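Local atomic coordinates of conserved domain protein (Streptococcus pneumoniae, PDB entry 2FI0), a protein that is of unknown function but belongs to the DUF1858 family and folds as a small, mainly helical single-chain domain. Residues 16-19 / 24-27; 69-72 / 76-79; 30-35 / 63-68. One frame throughout, in Å; residues are numbered along the deposited sequence.

Contact 1 (16-19 / 24-27); sequences AEVV and EVLE
Val18 and Val25 meet methyl to methyl, with their side chains crossing at about a right angle. The touching pair is Val18 CG1 and Val25 CG1, 4.1 Å apart. On Val18 this branch lies opposite the backbone N (chi1 175°), which carries it off helix 15-21 in the direction of 24-27. On Val25 the corresponding methyl sits between the backbone N and the carbonyl carbon (chi1 84°); the CB points toward helix 15-21, and from there CG1 touches both Val18 and Val19. In the second of these pairs, Val19 CG2 lies 4.4 Å from Val25 CG1. The other branch of Val19 serves a different neighbour: its CG1 comes within 4.2 Å of Leu26 CB, against the root of the leucine rather than its tip. Val19 and Leu26 are also the closest backbone positions, with CA atoms 6.1 Å apart. All the contacts are apolar, and 163 Å² is buried in total. The packing joins helix 15-21 to the start of the next helical segment, across a short connection. Strand 8-10 closes one flank, where Ile9 touches both Val18 and Val25, while Arg43 of helix 40-43 lies against both Val19 and Leu26.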
ATOM      1  N   ALA A  16       4.515  -3.703  -4.631  1.00 47.51           N
ATOM      2  CA  ALA A  16       4.115  -4.635  -5.699  1.00 47.97           C
ATOM      3  C   ALA A  16       3.505  -5.948  -5.164  1.00 48.05           C
ATOM      4  O   ALA A  16       2.537  -6.465  -5.733  1.00 47.74           O
ATOM      5  CB  ALA A  16       5.297  -4.939  -6.602  1.00 48.02           C
ATOM      6  N   GLU A  17       4.079  -6.487  -4.089  1.00 47.87           N
ATOM      7  CA  GLU A  17       3.555  -7.708  -3.476  1.00 48.06           C
ATOM      8  C   GLU A  17       2.162  -7.482  -2.879  1.00 47.41           C
ATOM      9  O   GLU A  17       1.290  -8.355  -2.935  1.00 47.07           O
ATOM     10  CB  GLU A  17       4.487  -8.208  -2.376  1.00 48.31           C
ATOM     11  CG  GLU A  17       5.793  -8.754  -2.873  1.00 49.55           C
ATOM     12  CD  GLU A  17       6.662  -9.324  -1.757  1.00 50.17           C
ATOM     13  OE1 GLU A  17       6.103  -9.789  -0.732  1.00 53.46           O
ATOM     14  OE2 GLU A  17       7.909  -9.316  -1.919  1.00 52.57           O
ATOM     15  N   VAL A  18       1.970  -6.310  -2.294  1.00 46.61           N
ATOM     16  CA  VAL A  18       0.667  -5.935  -1.785  1.00 46.66           C
ATOM     17  C   VAL A  18      -0.349  -5.934  -2.938  1.00 46.27           C
ATOM     18  O   VAL A  18      -1.403  -6.534  -2.829  1.00 45.10           O
ATOM     19  CB  VAL A  18       0.688  -4.566  -1.069  1.00 45.88           C
ATOM     20  CG1 VAL A  18      -0.702  -4.170  -0.662  1.00 46.04           C
ATOM     21  CG2 VAL A  18       1.595  -4.609   0.149  1.00 46.59           C
ATOM     22  N   VAL A  19      -0.006  -5.277  -4.045  1.00 46.61           N
ATOM     23  CA  VAL A  19      -0.958  -5.057  -5.133  1.00 46.82           C
ATOM     24  C   VAL A  19      -1.264  -6.362  -5.880  1.00 47.07           C
ATOM     25  O   VAL A  19      -2.399  -6.583  -6.286  1.00 46.44           O
ATOM     26  CB  VAL A  19      -0.472  -3.939  -6.090  1.00 46.58           C
ATOM     27  CG1 VAL A  19      -1.363  -3.842  -7.347  1.00 46.77           C
ATOM     28  CG2 VAL A  19      -0.442  -2.618  -5.369  1.00 46.55           C
ATOM     29  N   GLU A  24      -7.539  -4.865  -6.043  1.00 47.49           N
ATOM     30  CA  GLU A  24      -8.518  -3.818  -5.681  1.00 47.80           C
ATOM     31  C   GLU A  24      -7.947  -2.681  -4.822  1.00 47.55           C
ATOM     32  O   GLU A  24      -8.538  -1.599  -4.754  1.00 48.05           O
ATOM     33  CB  GLU A  24      -9.716  -4.401  -4.910  1.00 48.61           C
ATOM     34  CG  GLU A  24      -9.849  -5.937  -4.902  1.00 52.09           C
ATOM     35  CD  GLU A  24      -8.850  -6.633  -3.950  1.00 54.59           C
ATOM     36  OE1 GLU A  24      -8.318  -7.702  -4.367  1.00 55.39           O
ATOM     37  OE2 GLU A  24      -8.610  -6.124  -2.809  1.00 54.48           O
ATOM     38  N   VAL A  25      -6.834  -2.921  -4.136  1.00 46.95           N
ATOM     39  CA  VAL A  25      -6.260  -1.889  -3.274  1.00 46.44           C
ATOM     40  C   VAL A  25      -5.517  -0.807  -4.073  1.00 46.16           C
ATOM     41  O   VAL A  25      -5.277   0.271  -3.545  1.00 45.06           O
ATOM     42  CB  VAL A  25      -5.341  -2.492  -2.179  1.00 46.33           C
ATOM     43  CG1 VAL A  25      -3.936  -2.732  -2.701  1.00 47.39           C
ATOM     44  CG2 VAL A  25      -5.310  -1.582  -0.933  1.00 46.52           C
ATOM     45  N   LEU A  26      -5.180  -1.079  -5.339  1.00 46.01           N
ATOM     46  CA  LEU A  26      -4.435  -0.108  -6.157  1.00 46.37           C
ATOM     47  C   LEU A  26      -5.168   1.238  -6.278  1.00 46.53           C
ATOM     48  O   LEU A  26      -4.560   2.295  -6.135  1.00 46.52           O
ATOM     49  CB  LEU A  26      -4.129  -0.679  -7.549  1.00 46.36           C
ATOM     50  CG  LEU A  26      -3.293   0.194  -8.495  1.00 46.21           C
ATOM     51  CD1 LEU A  26      -1.959   0.566  -7.854  1.00 46.69           C
ATOM     52  CD2 LEU A  26      -3.080  -0.505  -9.827  1.00 46.06           C
ATOM     53  N   GLU A  27      -6.475   1.185  -6.511  1.00 47.09           N
ATOM     54  CA  GLU A  27      -7.322   2.380  -6.616  1.00 47.38           C
ATOM     55  C   GLU A  27      -7.254   3.263  -5.356  1.00 47.51           C
ATOM     56  O   GLU A  27      -7.387   4.494  -5.429  1.00 47.59           O
ATOM     57  CB  GLU A  27      -8.769   1.949  -6.858  1.00 47.43           C
ATOM     58  CG  GLU A  27      -9.775   3.090  -6.971  1.00 48.31           C
ATOM     59  CD  GLU A  27     -11.212   2.602  -7.131  1.00 49.27           C
ATOM     60  OE1 GLU A  27     -11.596   1.622  -6.448  1.00 52.98           O
ATOM     61  OE2 GLU A  27     -11.957   3.213  -7.932  1.00 51.91           O
TER

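Contact 2 (69-72 / 76-79); sequences TLEA and EVIG
Leu70 and Val77 form the apolar half of a helix-to-strand contact, and Glu71 and Glu76 form its water-bridged polar half, where the chain turns from helix 63-72 into strand 76-78. Three residues separate the two segments, and the interface buries 152 Å². On the apolar side, Val77 CG2 packs 3.9 Å from Leu70 CB and 4.1 Å from Leu70 CD1, so one methyl meets both the root and a branch of the leucine. The two side chains cross at about a right angle, and both CB atoms are directed into the interface. With Val77 CG1 anti to its own N (chi1 179°), CG2 is left beside that N, on the side facing the helix.

The polar edge brings two carboxylates together: Glu71 OE2 and Glu76 OE2 are 4.2 Å apart, with their planes turned 62° from each other. Glu71 extends beyond CG, whereas Glu76 starts away from the helix and bends back at chi2 (68°). A single water mediates between these like charges. It donates to Glu71 OE2 at 2.5 Å and to Glu76 OE2 at 2.8 Å, and accepts from Val77 N at 2.9 Å. These three bonds fix the water at the strand's backbone and would be expected to ease the repulsion between the acids.

Leu70 also touches Ile9 of strand 8-10. The last helix, 63-72, thus packs on the strand that follows it, and that strand pairs in parallel with strand 8-10 near the start of the chain; all the helices lie in the connection between the two strands.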
ATOM      1  N   THR A  69      -7.277   5.095   6.058  1.00 39.76           N
ATOM      2  CA  THR A  69      -7.886   4.901   4.740  1.00 40.22           C
ATOM      3  C   THR A  69      -8.061   3.417   4.428  1.00 39.85           C
ATOM      4  O   THR A  69      -9.132   2.984   3.994  1.00 39.83           O
ATOM      5  CB  THR A  69      -7.050   5.581   3.642  1.00 39.77           C
ATOM      6  OG1 THR A  69      -6.855   6.960   3.977  1.00 39.95           O
ATOM      7  CG2 THR A  69      -7.754   5.491   2.294  1.00 40.11           C
ATOM      8  N   LEU A  70      -7.018   2.638   4.684  1.00 39.78           N
ATOM      9  CA  LEU A  70      -7.086   1.210   4.452  1.00 40.44           C
ATOM     10  C   LEU A  70      -8.131   0.537   5.325  1.00 40.40           C
ATOM     11  O   LEU A  70      -8.930  -0.253   4.826  1.00 40.39           O
ATOM     12  CB  LEU A  70      -5.707   0.562   4.628  1.00 40.62           C
ATOM     13  CG  LEU A  70      -4.674   0.866   3.531  1.00 41.62           C
ATOM     14  CD1 LEU A  70      -3.292   0.313   3.932  1.00 42.31           C
ATOM     15  CD2 LEU A  70      -5.110   0.303   2.181  1.00 41.10           C
ATOM     16  N   GLU A  71      -8.149   0.856   6.623  1.00 41.26           N
ATOM     17  CA  GLU A  71      -9.191   0.335   7.517  1.00 41.42           C
ATOM     18  C   GLU A  71     -10.600   0.739   7.074  1.00 40.82           C
ATOM     19  O   GLU A  71     -11.490  -0.083   7.087  1.00 40.62           O
ATOM     20  CB  GLU A  71      -8.930   0.752   8.955  1.00 41.74           C
ATOM     21  CG  GLU A  71      -7.656   0.147   9.525  1.00 43.58           C
ATOM     22  CD  GLU A  71      -7.458   0.455  11.001  1.00 44.61           C
ATOM     23  OE1 GLU A  71      -7.897   1.525  11.483  1.00 48.78           O
ATOM     24  OE2 GLU A  71      -6.836  -0.379  11.687  1.00 50.65           O
ATOM     25  N   ALA A  72     -10.784   1.988   6.659  1.00 40.97           N
ATOM     26  CA  ALA A  72     -12.079   2.475   6.150  1.00 41.43           C
ATOM     27  C   ALA A  72     -12.565   1.768   4.882  1.00 41.56           C
ATOM     28  O   ALA A  72     -13.731   1.840   4.559  1.00 41.77           O
ATOM     29  CB  ALA A  72     -12.008   3.968   5.875  1.00 41.28           C
ATOM     30  N   GLU A  76      -7.330  -4.874   7.141  1.00 45.17           N
ATOM     31  CA  GLU A  76      -6.618  -4.932   8.392  1.00 45.72           C
ATOM     32  C   GLU A  76      -5.140  -4.758   8.120  1.00 45.40           C
ATOM     33  O   GLU A  76      -4.581  -5.455   7.291  1.00 44.67           O
ATOM     34  CB  GLU A  76      -6.870  -6.288   9.049  1.00 47.00           C
ATOM     35  CG  GLU A  76      -6.843  -6.238  10.549  1.00 51.28           C
ATOM     36  CD  GLU A  76      -8.020  -5.440  11.117  1.00 54.90           C
ATOM     37  OE1 GLU A  76      -9.190  -5.788  10.814  1.00 57.87           O
ATOM     38  OE2 GLU A  76      -7.756  -4.461  11.839  1.00 56.92           O
ATOM     39  N   VAL A  77      -4.497  -3.840   8.845  1.00 45.22           N
ATOM     40  CA  VAL A  77      -3.133  -3.474   8.568  1.00 45.00           C
ATOM     41  C   VAL A  77      -2.160  -4.118   9.549  1.00 44.77           C
ATOM     42  O   VAL A  77      -2.397  -4.121  10.739  1.00 44.43           O
ATOM     43  CB  VAL A  77      -2.988  -1.959   8.606  1.00 45.41           C
ATOM     44  CG1 VAL A  77      -1.547  -1.555   8.339  1.00 46.06           C
ATOM     45  CG2 VAL A  77      -3.935  -1.324   7.583  1.00 46.27           C
ATOM     46  N   ILE A  78      -1.054  -4.653   9.041  1.00 44.46           N
ATOM     47  CA  ILE A  78      -0.012  -5.218   9.896  1.00 44.57           C
ATOM     48  C   ILE A  78       1.335  -4.669   9.465  1.00 44.52           C
ATOM     49  O   ILE A  78       1.417  -3.967   8.469  1.00 44.18           O
ATOM     50  CB  ILE A  78      -0.019  -6.779   9.885  1.00 44.08           C
ATOM     51  CG1 ILE A  78       0.331  -7.345   8.502  1.00 43.61           C
ATOM     52  CG2 ILE A  78      -1.390  -7.313  10.334  1.00 43.56           C
ATOM     53  CD1 ILE A  78       0.488  -8.858   8.503  1.00 43.66           C
ATOM     54  N   GLY A  79       2.377  -4.985  10.224  1.00 45.06           N
ATOM     55  CA  GLY A  79       3.739  -4.587   9.894  1.00 46.36           C
ATOM     56  C   GLY A  79       4.119  -3.154  10.239  1.00 46.82           C
ATOM     57  O   GLY A  79       5.133  -2.652   9.752  1.00 46.69           O
TER
HETATM   58  O   HOH W   1      -5.878  -2.594  11.017  1.00 47.79           O

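Contact 3 (30-35 / 63-68); sequences VELGFK and MDKIVR
The irregular segment 30-35, part of the connection between helices 26-29 and 40-43, packs against one side of helix 63-72 through Leu32 and Phe34, which meet Lys65 and Ile66. Leu32 occupies the middle of the contact, and its CA lies 6.8 Å from that of Ile66. Its two methyls divide the work: CD2 rests 4.1 Å from Lys65 CG, and CD1 approaches Ile66 CG1 at 4.3 Å. With CG anti to the carbonyl carbon (chi1 -67°), the leucine extends its fork towards two consecutive helix residues.

The loop thus covers a helix more than 25 residues further along the sequence, a long-range tertiary contact of the helical domain; both segments belong to the conserved DUF1858 family region. Helicity of 63-68 is supported by backbone bonds from Val67 N to Met63 O (2.8 Å) and from Arg68 N to Asp64 O (2.9 Å).

Only the aliphatic part of Lys65 takes part, its chain bending at chi2 (93°) just past the touching CG. Phe34 approaches Ile66 through its ring edge: CE2 lies 4.3 Å from Ile66 CD1, and that methyl is near the ring plane. Between the two apolar residues, Gly33 has backbone angles (phi 100°) at which a side chain would be jammed against the carbonyl O of Leu32, which favours glycine. Helix 52-59 borders the same cluster, with Leu52 against Phe34 and Ser56 against Ile66, while Thr61 OG1 hydrogen-bonds to Leu32 O.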
ATOM      1  N   VAL A  30      -3.332   4.881  -5.113  1.00 46.72           N
ATOM      2  CA  VAL A  30      -3.031   5.996  -6.021  1.00 47.13           C
ATOM      3  C   VAL A  30      -3.581   7.321  -5.506  1.00 47.25           C
ATOM      4  O   VAL A  30      -3.115   8.392  -5.908  1.00 47.01           O
ATOM      5  CB  VAL A  30      -3.524   5.754  -7.499  1.00 47.35           C
ATOM      6  CG1 VAL A  30      -2.935   4.460  -8.063  1.00 46.46           C
ATOM      7  CG2 VAL A  30      -5.057   5.774  -7.599  1.00 47.78           C
ATOM      8  N   GLU A  31      -4.571   7.245  -4.620  1.00 47.75           N
ATOM      9  CA  GLU A  31      -5.081   8.422  -3.922  1.00 48.27           C
ATOM     10  C   GLU A  31      -4.288   8.732  -2.642  1.00 48.46           C
ATOM     11  O   GLU A  31      -4.593   9.704  -1.966  1.00 48.73           O
ATOM     12  CB  GLU A  31      -6.567   8.237  -3.588  1.00 48.56           C
ATOM     13  CG  GLU A  31      -7.474   8.110  -4.812  1.00 50.03           C
ATOM     14  CD  GLU A  31      -7.478   9.368  -5.682  1.00 52.28           C
ATOM     15  OE1 GLU A  31      -7.556   9.251  -6.931  1.00 54.44           O
ATOM     16  OE2 GLU A  31      -7.393  10.482  -5.120  1.00 54.33           O
ATOM     17  N   LEU A  32      -3.277   7.920  -2.322  1.00 48.51           N
ATOM     18  CA  LEU A  32      -2.483   8.089  -1.096  1.00 48.64           C
ATOM     19  C   LEU A  32      -0.990   8.350  -1.374  1.00 48.80           C
ATOM     20  O   LEU A  32      -0.135   8.131  -0.508  1.00 49.11           O
ATOM     21  CB  LEU A  32      -2.626   6.858  -0.207  1.00 48.49           C
ATOM     22  CG  LEU A  32      -4.005   6.594   0.414  1.00 48.55           C
ATOM     23  CD1 LEU A  32      -4.030   5.201   0.971  1.00 49.39           C
ATOM     24  CD2 LEU A  32      -4.332   7.606   1.484  1.00 47.49           C
ATOM     25  N   GLY A  33      -0.685   8.818  -2.576  1.00 48.82           N
ATOM     26  CA  GLY A  33       0.687   9.190  -2.950  1.00 48.92           C
ATOM     27  C   GLY A  33       1.437   8.147  -3.759  1.00 48.60           C
ATOM     28  O   GLY A  33       2.642   8.263  -3.955  1.00 48.42           O
ATOM     29  N   PHE A  34       0.735   7.119  -4.218  1.00 48.66           N
ATOM     30  CA  PHE A  34       1.364   6.017  -4.952  1.00 49.11           C
ATOM     31  C   PHE A  34       0.877   5.973  -6.392  1.00 49.09           C
ATOM     32  O   PHE A  34       0.892   4.918  -7.031  1.00 49.41           O
ATOM     33  CB  PHE A  34       1.098   4.679  -4.247  1.00 48.95           C
ATOM     34  CG  PHE A  34       1.736   4.584  -2.899  1.00 49.17           C
ATOM     35  CD1 PHE A  34       3.035   4.124  -2.769  1.00 48.46           C
ATOM     36  CD2 PHE A  34       1.045   4.973  -1.752  1.00 49.01           C
ATOM     37  CE1 PHE A  34       3.637   4.046  -1.522  1.00 48.67           C
ATOM     38  CE2 PHE A  34       1.646   4.899  -0.509  1.00 49.45           C
ATOM     39  CZ  PHE A  34       2.948   4.436  -0.397  1.00 48.97           C
ATOM     40  N   LYS A  35       0.487   7.129  -6.921  1.00 49.36           N
ATOM     41  CA  LYS A  35      -0.204   7.155  -8.208  1.00 49.64           C
ATOM     42  C   LYS A  35       0.690   6.843  -9.418  1.00 49.52           C
ATOM     43  O   LYS A  35       0.184   6.338 -10.427  1.00 49.18           O
ATOM     44  CB  LYS A  35      -1.028   8.446  -8.375  1.00 50.07           C
ATOM     45  CG  LYS A  35      -0.375   9.629  -9.068  1.00 51.18           C
ATOM     46  CD  LYS A  35      -1.036   9.898 -10.417  1.00 52.96           C
ATOM     47  CE  LYS A  35      -2.493  10.371 -10.261  1.00 53.48           C
ATOM     48  NZ  LYS A  35      -3.054  10.848 -11.575  1.00 53.48           N
ATOM     49  N   MET A  63       1.679   7.999   7.818  1.00 47.68           N
ATOM     50  CA  MET A  63       1.227   6.612   7.948  1.00 47.96           C
ATOM     51  C   MET A  63      -0.174   6.518   8.535  1.00 47.76           C
ATOM     52  O   MET A  63      -0.960   5.692   8.100  1.00 47.95           O
ATOM     53  CB  MET A  63       2.200   5.771   8.794  1.00 48.34           C
ATOM     54  CG  MET A  63       1.881   4.243   8.805  1.00 49.78           C
ATOM     55  SD  MET A  63       1.471   3.474   7.177  1.00 54.17           S
ATOM     56  CE  MET A  63       2.656   4.285   6.149  1.00 51.09           C
ATOM     57  N   ASP A  64      -0.493   7.354   9.516  1.00 47.24           N
ATOM     58  CA  ASP A  64      -1.842   7.338  10.091  1.00 47.29           C
ATOM     59  C   ASP A  64      -2.934   7.531   9.028  1.00 46.20           C
ATOM     60  O   ASP A  64      -3.981   6.912   9.100  1.00 45.56           O
ATOM     61  CB  ASP A  64      -1.981   8.389  11.198  1.00 48.04           C
ATOM     62  CG  ASP A  64      -1.044   8.124  12.388  1.00 52.49           C
ATOM     63  OD1 ASP A  64      -0.945   8.991  13.302  1.00 57.48           O
ATOM     64  OD2 ASP A  64      -0.396   7.048  12.408  1.00 58.64           O
ATOM     65  N   LYS A  65      -2.678   8.387   8.045  1.00 45.27           N
ATOM     66  CA  LYS A  65      -3.614   8.631   6.951  1.00 44.99           C
ATOM     67  C   LYS A  65      -3.806   7.350   6.127  1.00 44.35           C
ATOM     68  O   LYS A  65      -4.925   6.997   5.784  1.00 43.61           O
ATOM     69  CB  LYS A  65      -3.094   9.789   6.082  1.00 45.56           C
ATOM     70  CG  LYS A  65      -3.791  10.010   4.740  1.00 46.29           C
ATOM     71  CD  LYS A  65      -4.911  11.022   4.827  1.00 47.36           C
ATOM     72  CE  LYS A  65      -5.481  11.330   3.451  1.00 47.29           C
ATOM     73  NZ  LYS A  65      -6.869  11.854   3.583  1.00 48.10           N
ATOM     74  N   ILE A  66      -2.707   6.658   5.836  1.00 43.70           N
ATOM     75  CA  ILE A  66      -2.748   5.404   5.101  1.00 43.91           C
ATOM     76  C   ILE A  66      -3.467   4.316   5.863  1.00 43.15           C
ATOM     77  O   ILE A  66      -4.291   3.619   5.287  1.00 42.64           O
ATOM     78  CB  ILE A  66      -1.322   4.920   4.728  1.00 44.59           C
ATOM     79  CG1 ILE A  66      -0.740   5.848   3.654  1.00 44.22           C
ATOM     80  CG2 ILE A  66      -1.347   3.454   4.240  1.00 44.09           C
ATOM     81  CD1 ILE A  66       0.739   5.878   3.599  1.00 44.78           C
ATOM     82  N   VAL A  67      -3.164   4.177   7.158  1.00 42.41           N
ATOM     83  CA  VAL A  67      -3.806   3.158   7.985  1.00 42.01           C
ATOM     84  C   VAL A  67      -5.314   3.409   8.106  1.00 41.10           C
ATOM     85  O   VAL A  67      -6.103   2.500   7.900  1.00 40.54           O
ATOM     86  CB  VAL A  67      -3.132   3.018   9.366  1.00 42.16           C
ATOM     87  CG1 VAL A  67      -3.899   2.033  10.257  1.00 42.60           C
ATOM     88  CG2 VAL A  67      -1.695   2.529   9.187  1.00 42.69           C
ATOM     89  N   ARG A  68      -5.703   4.648   8.374  1.00 40.42           N
ATOM     90  CA  ARG A  68      -7.130   5.021   8.460  1.00 40.07           C
ATOM     91  C   ARG A  68      -7.877   4.697   7.168  1.00 39.90           C
ATOM     92  O   ARG A  68      -8.971   4.147   7.179  1.00 39.61           O
ATOM     93  CB  ARG A  68      -7.280   6.521   8.680  1.00 39.27           C
ATOM     94  CG  ARG A  68      -7.020   7.004  10.069  1.00 39.90           C
ATOM     95  CD  ARG A  68      -7.207   8.532  10.136  1.00 37.83           C
ATOM     96  NE  ARG A  68      -8.102   8.739  11.237  1.00 42.24           N
ATOM     97  CZ  ARG A  68      -9.300   9.287  11.196  1.00 38.90           C
ATOM     98  NH1 ARG A  68      -9.808   9.867  10.123  1.00 38.37           N
ATOM     99  NH2 ARG A  68      -9.957   9.317  12.311  1.00 42.52           N
TER

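Contacts 2 and 3 share helix 63-72, and their centres are 10 Å apart. They join where Thr69 OG1 lies 3.6 Å from Leu32 CD2, and again, more loosely, where Val77 CG1 is 4.2 Å from Val67 CG2. Contact 1, centred 13 Å from contact 2, reaches it directly through Val25 CG2 and Leu70 CD2, 3.6 Å apart, so Val25 of contact 1 packs on Leu70 of contact 2. Between contacts 1 and 3, with centres 12 Å apart, the link runs through the sequence: segment 24-27 lies shortly before 30-35. Along the chain contact 1 closes before contact 3 opens, and contact 3 before contact 2. Ile9 of strand 8-10 touches residues of contacts 1 and 2.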